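Long-range contact in nitrate regulatory protein (Klebsiella oxytoca, PDB 4AKK), which senses nitrate and nitrite and, in response, binds the nasF operon leader RNA at a factor-independent terminator to bring about transcription antitermination: residues G200-L205 with Q221-R226. Residues are numbered along the deposited sequence; the frame is centred on the assembly and turned at random.
Sequences GQERAL and QQLVDR. With EDO (1,2-ethanediol), chain C.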
ATOM      1  N   GLY A 200      -4.135  10.690 -21.205  1.00 26.54           N
ATOM      2  CA  GLY A 200      -3.453  10.533 -22.476  1.00 28.38           C
ATOM      3  C   GLY A 200      -3.640   9.164 -23.114  1.00 30.01           C
ATOM      4  O   GLY A 200      -3.793   9.072 -24.319  1.00 29.24           O
ATOM      5  N   GLN A 201      -3.618   8.097 -22.318  1.00 24.17           N
ATOM      6  CA  GLN A 201      -3.914   6.770 -22.851  1.00 31.15           C
ATOM      7  C   GLN A 201      -5.379   6.633 -23.259  1.00 29.65           C
ATOM      8  O   GLN A 201      -5.680   5.977 -24.256  1.00 31.89           O
ATOM      9  CB  GLN A 201      -3.498   5.663 -21.869  1.00 22.20           C
ATOM     10  CG  GLN A 201      -1.998   5.630 -21.654  1.00 26.38           C
ATOM     11  CD  GLN A 201      -1.571   4.573 -20.667  1.00 38.00           C
ATOM     12  OE1 GLN A 201      -2.318   3.629 -20.402  1.00 34.67           O
ATOM     13  NE2 GLN A 201      -0.366   4.719 -20.118  1.00 30.38           N
ATOM     14  N   GLU A 202      -6.283   7.247 -22.496  1.00 26.63           N
ATOM     15  CA  GLU A 202      -7.684   7.371 -22.925  1.00 29.83           C
ATOM     16  C   GLU A 202      -7.812   8.013 -24.318  1.00 30.35           C
ATOM     17  O   GLU A 202      -8.602   7.559 -25.154  1.00 28.30           O
ATOM     18  CB  GLU A 202      -8.494   8.200 -21.921  1.00 26.41           C
ATOM     19  CG  GLU A 202      -9.974   8.377 -22.293  1.00 25.03           C
ATOM     20  CD  GLU A 202     -10.678   9.425 -21.431  1.00 32.23           C
ATOM     21  OE1 GLU A 202     -10.127   9.789 -20.366  1.00 27.94           O
ATOM     22  OE2 GLU A 202     -11.781   9.884 -21.816  1.00 35.48           O
ATOM     23  N   ARG A 203      -7.056   9.079 -24.564  1.00 30.85           N
ATOM     24  CA  ARG A 203      -7.138   9.751 -25.860  1.00 33.10           C
ATOM     25  C   ARG A 203      -6.737   8.766 -26.968  1.00 29.71           C
ATOM     26  O   ARG A 203      -7.470   8.569 -27.933  1.00 29.15           O
ATOM     27  CB  ARG A 203      -6.254  11.007 -25.906  1.00 27.72           C
ATOM     28  CG  ARG A 203      -6.159  11.635 -27.324  1.00 25.59           C
ATOM     29  CD  ARG A 203      -5.287  12.900 -27.365  1.00 28.60           C
ATOM     30  NE  ARG A 203      -3.875  12.607 -27.131  1.00 27.76           N
ATOM     31  CZ  ARG A 203      -2.904  13.518 -27.092  1.00 35.45           C
ATOM     32  NH1 ARG A 203      -3.173  14.812 -27.281  1.00 28.75           N
ATOM     33  NH2 ARG A 203      -1.655  13.136 -26.863  1.00 30.40           N
ATOM     34  N   ALA A 204      -5.585   8.121 -26.794  1.00 32.75           N
ATOM     35  CA  ALA A 204      -5.065   7.165 -27.778  1.00 33.75           C
ATOM     36  C   ALA A 204      -6.009   5.993 -28.048  1.00 31.64           C
ATOM     37  O   ALA A 204      -6.240   5.619 -29.189  1.00 34.21           O
ATOM     38  CB  ALA A 204      -3.682   6.649 -27.345  1.00 27.73           C
ATOM     39  N   LEU A 205      -6.550   5.401 -26.997  1.00 33.46           N
ATOM     40  CA  LEU A 205      -7.424   4.250 -27.181  1.00 34.40           C
ATOM     41  C   LEU A 205      -8.725   4.654 -27.870  1.00 29.31           C
ATOM     42  O   LEU A 205      -9.191   3.977 -28.781  1.00 31.31           O
ATOM     43  CB  LEU A 205      -7.708   3.576 -25.839  1.00 26.19           C
ATOM     44  CG  LEU A 205      -6.464   2.942 -25.195  1.00 38.88           C
ATOM     45  CD1 LEU A 205      -6.778   2.442 -23.797  1.00 32.14           C
ATOM     46  CD2 LEU A 205      -5.873   1.820 -26.054  1.00 37.08           C
ATOM     47  N   GLN A 221     -12.663  -2.462 -23.057  1.00 34.63           N
ATOM     48  CA  GLN A 221     -12.289  -2.710 -21.660  1.00 33.15           C
ATOM     49  C   GLN A 221     -11.046  -1.880 -21.306  1.00 30.78           C
ATOM     50  O   GLN A 221     -10.995  -1.244 -20.256  1.00 34.59           O
ATOM     51  CB  GLN A 221     -12.073  -4.210 -21.379  1.00 33.08           C
ATOM     52  CG  GLN A 221     -11.936  -4.556 -19.888  1.00 32.34           C
ATOM     53  CD  GLN A 221     -13.196  -4.275 -19.069  1.00 34.98           C
ATOM     54  OE1 GLN A 221     -14.275  -4.803 -19.354  1.00 34.53           O
ATOM     55  NE2 GLN A 221     -13.057  -3.446 -18.039  1.00 34.66           N
ATOM     56  N   GLN A 222     -10.066  -1.861 -22.206  1.00 32.12           N
ATOM     57  CA  GLN A 222      -8.861  -1.070 -21.998  1.00 36.38           C
ATOM     58  C   GLN A 222      -9.197   0.417 -21.850  1.00 38.59           C
ATOM     59  O   GLN A 222      -8.587   1.129 -21.053  1.00 35.28           O
ATOM     60  CB  GLN A 222      -7.891  -1.262 -23.162  1.00 33.70           C
ATOM     61  CG  GLN A 222      -7.350  -2.684 -23.311  1.00 37.24           C
ATOM     62  CD  GLN A 222      -6.395  -2.805 -24.493  1.00 46.86           C
ATOM     63  OE1 GLN A 222      -6.022  -1.806 -25.102  1.00 43.38           O
ATOM     64  NE2 GLN A 222      -6.001  -4.030 -24.823  1.00 48.50           N
ATOM     65  N   LEU A 223     -10.170   0.886 -22.619  1.00 30.42           N
ATOM     66  CA  LEU A 223     -10.539   2.294 -22.561  1.00 36.53           C
ATOM     67  C   LEU A 223     -11.168   2.579 -21.209  1.00 31.92           C
ATOM     68  O   LEU A 223     -10.749   3.475 -20.479  1.00 30.14           O
ATOM     69  CB  LEU A 223     -11.505   2.656 -23.695  1.00 30.99           C
ATOM     70  CG  LEU A 223     -12.105   4.063 -23.643  1.00 36.25           C
ATOM     71  CD1 LEU A 223     -10.999   5.124 -23.786  1.00 30.39           C
ATOM     72  CD2 LEU A 223     -13.142   4.211 -24.751  1.00 37.73           C
ATOM     73  N   VAL A 224     -12.185   1.798 -20.878  1.00 31.56           N
ATOM     74  CA  VAL A 224     -12.826   1.890 -19.589  1.00 33.21           C
ATOM     75  C   VAL A 224     -11.802   1.858 -18.449  1.00 34.35           C
ATOM     76  O   VAL A 224     -11.930   2.598 -17.476  1.00 35.39           O
ATOM     77  CB  VAL A 224     -13.827   0.728 -19.413  1.00 38.18           C
ATOM     78  CG1 VAL A 224     -14.236   0.575 -17.953  1.00 32.85           C
ATOM     79  CG2 VAL A 224     -15.043   0.946 -20.313  1.00 41.04           C
ATOM     80  N   ASP A 225     -10.803   0.989 -18.566  1.00 33.86           N
ATOM     81  CA  ASP A 225      -9.824   0.824 -17.492  1.00 39.72           C
ATOM     82  C   ASP A 225      -8.972   2.090 -17.341  1.00 35.33           C
ATOM     83  O   ASP A 225      -8.582   2.457 -16.239  1.00 35.53           O
ATOM     84  CB  ASP A 225      -8.909  -0.388 -17.744  1.00 36.34           C
ATOM     85  CG  ASP A 225      -9.651  -1.734 -17.711  1.00 44.21           C
ATOM     86  OD1 ASP A 225     -10.723  -1.851 -17.063  1.00 37.98           O
ATOM     87  OD2 ASP A 225      -9.132  -2.682 -18.353  1.00 45.12           O
ATOM     88  N   ARG A 226      -8.679   2.744 -18.456  1.00 32.97           N
ATOM     89  CA  ARG A 226      -7.906   3.985 -18.433  1.00 33.91           C
ATOM     90  C   ARG A 226      -8.728   5.087 -17.798  1.00 31.25           C
ATOM     91  O   ARG A 226      -8.205   5.921 -17.057  1.00 32.60           O
ATOM     92  CB  ARG A 226      -7.485   4.397 -19.846  1.00 32.86           C
ATOM     93  CG  ARG A 226      -6.586   3.396 -20.557  1.00 34.11           C
ATOM     94  CD  ARG A 226      -5.576   2.823 -19.595  1.00 37.06           C
ATOM     95  NE  ARG A 226      -4.612   1.920 -20.214  1.00 37.30           N
ATOM     96  CZ  ARG A 226      -4.832   0.630 -20.459  1.00 43.44           C
ATOM     97  NH1 ARG A 226      -6.012   0.080 -20.187  1.00 35.83           N
ATOM     98  NH2 ARG A 226      -3.875  -0.104 -21.004  1.00 45.19           N
TER
HETATM   99  C1  EDO C1392      -2.195   9.654 -26.608  1.00 32.01           C
HETATM  100  O1  EDO C1392      -1.095  10.521 -26.879  1.00 49.23           O
HETATM  101  C2  EDO C1392      -3.378   9.970 -27.519  1.00 34.80           C
HETATM  102  O2  EDO C1392      -3.153   9.694 -28.908  1.00 24.04           O
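R226 reaches from one helix to Q201 and L205 of the other. R226 CB lies near the backbone of E202, 4.1 Å from E202 N, at the point where the two backbones come nearest. R226 CG lies 3.4 Å from L205 CD1, and Q201 CB also touches it, 4.0 Å from R226 CG. A bend at chi2 then turns the chain, bringing R226 CD to 3.5 Å from Q201 OE1. R226 NE makes the hydrogen bond between the two segments: it donates to Q201 OE1 over 2.9 Å, with an N-H...O angle of 153°. The acceptor sits in the guanidinium plane, at its edge, while the Q201 amide is turned 65° from that plane. Beyond NE, R226 CZ and NH2 lie farther from Q201 OE1, and NH1 points toward Q222 O. L205 CD1 lies over one guanidinium face, displaced toward the rim. Q201 NE2 bonds E197, one helical turn back, so both ends of the amide are engaged and its rotation is fixed.

L205 CD1 also meets the backbone of the facing helix, 3.5 Å from Q222 O, and its CB approaches L223 CD1. L223 CD1 packs in turn on E202 CG at 3.7 Å. The buried E202 carboxylate forms salt bridges to R263 and R289, which tie this pair to helices 257-267 and 277-312; Q230, one turn beyond R226, also bonds E202 OE1.

The axes of the two short segments pass 8.9 Å apart at 157°, the geometry of a nearly antiparallel helical hairpin: helices 180-212 and 217-240 pack side by side within the all-helical NIT nitrate-sensing domain.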